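Local atomic coordinates of ADP-ribosylating toxin CARDS (Mycoplasma pneumoniae, PDB entry 4TLV), a protein that transfers the ADP-ribosyl group of NAD(+) to target proteins, vacuolates mammalian cells and disrupts respiratory epithelium, as the bacterium's main virulence factor. Residues Y90-T95 against D194-L198. Numbering follows the deposited sequence.
Sequences YNARAT and DQPWL. With ACT (acetate ion), chain N.
Thr95, in the first turn of helix 92-104, meets the 194-198 loop, extended from Gln195 onward, where its CA comes within 4.2 Å of Pro196 CA, just past the point at which edge strand 89-91 gives way to the helix. The direct polar link is a nearly straight hydrogen bond, Trp197 N to Thr95 OG1, 3.0 Å long with an angle of 169° at the hydrogen. That hydroxyl in turn donates to Asn91 O, approaching from above the carbonyl plane, while Thr95 N reaches the same oxygen from the opposite face. Asn91 is the helix N-cap: its OD1 accepts from Ala94 N at 2.8 Å, in the plane of the side-chain carbonyl.

Beside this, Trp197 turns the edge of its indole onto Tyr90, an edge-to-face pair with planes at 78°. CD1 of Trp197 sits 3.5 Å above the plane of the phenol ring, over its centre; Trp197 CG lies anti to the backbone N (chi1 -178°), which brings the indole edge over one face of the Tyr90 ring. At the edge of that phenol, Tyr90 CD2 comes 3.6 Å from Gln195 O. Pro196 CB rests against Ala94 O and Thr95 CA. Trp197 NE1 is bound to Asp138 of the neighbouring strand, and Phe49 and Phe136 add further edge-to-face partners.

One water bridges Asn91 N to Gln195 O, and another joins Thr95 O to Trp197 O. On the loop side the polar links to this strand-to-helix junction of the mART domain, direct and through water, thus all use backbone atoms, while the indole edge on Tyr90 supplies the apolar part; the threonine hydroxyl relays between Trp197 N and a carbonyl already engaged by the helix.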
loop_
_atom_site.group_PDB
_atom_site.type_symbol
_atom_site.label_atom_id
_atom_site.label_comp_id
_atom_site.label_asym_id
_atom_site.label_seq_id
_atom_site.Cartn_x
_atom_site.Cartn_y
_atom_site.Cartn_z
ATOM N N TYR A 90 0.769 0.709 -16.803
ATOM C CA TYR A 90 -0.155 -0.258 -16.218
ATOM C C TYR A 90 0.143 -0.510 -14.757
ATOM O O TYR A 90 1.300 -0.578 -14.363
ATOM C CB TYR A 90 0.004 -1.606 -16.932
ATOM C CG TYR A 90 -0.343 -1.507 -18.392
ATOM C CD1 TYR A 90 0.614 -1.127 -19.327
ATOM C CD2 TYR A 90 -1.640 -1.768 -18.832
ATOM C CE1 TYR A 90 0.285 -0.996 -20.689
ATOM C CE2 TYR A 90 -1.975 -1.650 -20.183
ATOM C CZ TYR A 90 -1.010 -1.274 -21.099
ATOM O OH TYR A 90 -1.345 -1.175 -22.432
ATOM N N ASN A 91 -0.898 -0.719 -13.965
ATOM C CA ASN A 91 -0.699 -1.011 -12.539
ATOM C C ASN A 91 -0.320 -2.478 -12.259
ATOM O O ASN A 91 -1.039 -3.406 -12.660
ATOM C CB ASN A 91 -1.945 -0.631 -11.731
ATOM C CG ASN A 91 -1.723 -0.797 -10.237
ATOM O OD1 ASN A 91 -2.059 -1.818 -9.677
ATOM N ND2 ASN A 91 -1.103 0.208 -9.601
ATOM N N ALA A 92 0.800 -2.688 -11.565
ATOM C CA ALA A 92 1.271 -4.049 -11.315
ATOM C C ALA A 92 0.274 -4.831 -10.461
ATOM O O ALA A 92 -0.083 -5.975 -10.795
ATOM C CB ALA A 92 2.680 -4.044 -10.668
ATOM N N ARG A 93 -0.193 -4.237 -9.362
ATOM C CA ARG A 93 -1.128 -4.979 -8.491
ATOM C C ARG A 93 -2.433 -5.386 -9.213
ATOM O O ARG A 93 -2.857 -6.541 -9.122
ATOM C CB ARG A 93 -1.439 -4.215 -7.186
ATOM C CG ARG A 93 -0.366 -4.428 -6.078
ATOM C CD ARG A 93 -0.776 -5.535 -5.073
ATOM N NE ARG A 93 -1.941 -5.086 -4.328
ATOM C CZ ARG A 93 -3.164 -5.596 -4.429
ATOM N NH1 ARG A 93 -3.396 -6.648 -5.205
ATOM N NH2 ARG A 93 -4.156 -5.049 -3.734
ATOM N N ALA A 94 -3.052 -4.450 -9.931
ATOM C CA ALA A 94 -4.308 -4.737 -10.608
ATOM C C ALA A 94 -4.087 -5.796 -11.691
ATOM O O ALA A 94 -4.941 -6.660 -11.929
ATOM C CB ALA A 94 -4.892 -3.453 -11.222
ATOM N N THR A 95 -2.946 -5.704 -12.367
ATOM C CA THR A 95 -2.594 -6.685 -13.383
ATOM C C THR A 95 -2.543 -8.080 -12.748
ATOM O O THR A 95 -3.067 -9.052 -13.302
ATOM C CB THR A 95 -1.246 -6.330 -14.077
ATOM O OG1 THR A 95 -1.404 -5.122 -14.830
ATOM C CG2 THR A 95 -0.796 -7.459 -15.031
ATOM N N ASP A 194 -6.323 2.374 -17.291
ATOM C CA ASP A 194 -7.094 1.862 -16.140
ATOM C C ASP A 194 -7.390 0.370 -16.221
ATOM O O ASP A 194 -8.084 -0.175 -15.362
ATOM C CB ASP A 194 -8.391 2.664 -15.872
ATOM C CG ASP A 194 -9.404 2.588 -17.019
ATOM O OD1 ASP A 194 -9.165 1.879 -18.019
ATOM O OD2 ASP A 194 -10.461 3.260 -16.913
ATOM N N GLN A 195 -6.857 -0.282 -17.248
ATOM C CA GLN A 195 -7.057 -1.722 -17.430
ATOM C C GLN A 195 -5.875 -2.547 -16.952
ATOM O O GLN A 195 -4.739 -2.080 -16.958
ATOM C CB GLN A 195 -7.271 -2.039 -18.907
ATOM C CG GLN A 195 -8.116 -1.047 -19.647
ATOM C CD GLN A 195 -9.491 -1.556 -19.860
ATOM O OE1 GLN A 195 -9.798 -2.104 -20.917
ATOM N NE2 GLN A 195 -10.349 -1.371 -18.867
ATOM N N PRO A 196 -6.137 -3.801 -16.563
ATOM C CA PRO A 196 -5.049 -4.734 -16.250
ATOM C C PRO A 196 -4.297 -5.056 -17.526
ATOM O O PRO A 196 -4.891 -5.133 -18.621
ATOM C CB PRO A 196 -5.763 -6.000 -15.756
ATOM C CG PRO A 196 -7.205 -5.798 -15.981
ATOM C CD PRO A 196 -7.476 -4.410 -16.464
ATOM N N TRP A 197 -2.992 -5.239 -17.396
ATOM C CA TRP A 197 -2.156 -5.538 -18.554
ATOM C C TRP A 197 -2.319 -6.990 -19.015
ATOM O O TRP A 197 -2.406 -7.900 -18.195
ATOM C CB TRP A 197 -0.687 -5.313 -18.202
ATOM C CG TRP A 197 0.210 -5.560 -19.351
ATOM C CD1 TRP A 197 0.525 -4.681 -20.357
ATOM C CD2 TRP A 197 0.930 -6.768 -19.629
ATOM N NE1 TRP A 197 1.393 -5.280 -21.247
ATOM C CE2 TRP A 197 1.658 -6.557 -20.824
ATOM C CE3 TRP A 197 1.027 -8.006 -18.992
ATOM C CZ2 TRP A 197 2.475 -7.536 -21.384
ATOM C CZ3 TRP A 197 1.843 -8.986 -19.556
ATOM C CH2 TRP A 197 2.547 -8.738 -20.740
ATOM N N LEU A 198 -2.345 -7.196 -20.328
ATOM C CA LEU A 198 -2.198 -8.523 -20.928
ATOM C C LEU A 198 -1.356 -8.279 -22.170
ATOM O O LEU A 198 -1.341 -7.169 -22.687
ATOM C CB LEU A 198 -3.559 -9.111 -21.334
ATOM C CG LEU A 198 -4.412 -9.689 -20.193
ATOM C CD1 LEU A 198 -5.693 -10.280 -20.752
ATOM C CD2 LEU A 198 -3.646 -10.732 -19.384
HETATM C C ACT N . -7.492 -7.090 -3.962
HETATM O O ACT N . -6.393 -6.633 -4.345
HETATM O OXT ACT N . -7.981 -8.030 -4.639
HETATM C CH3 ACT N . -8.178 -6.520 -2.758
HETATM O O HOH W 1 -3.466 -0.508 -15.138
HETATM O O HOH W 2 -3.861 -9.048 -16.150
#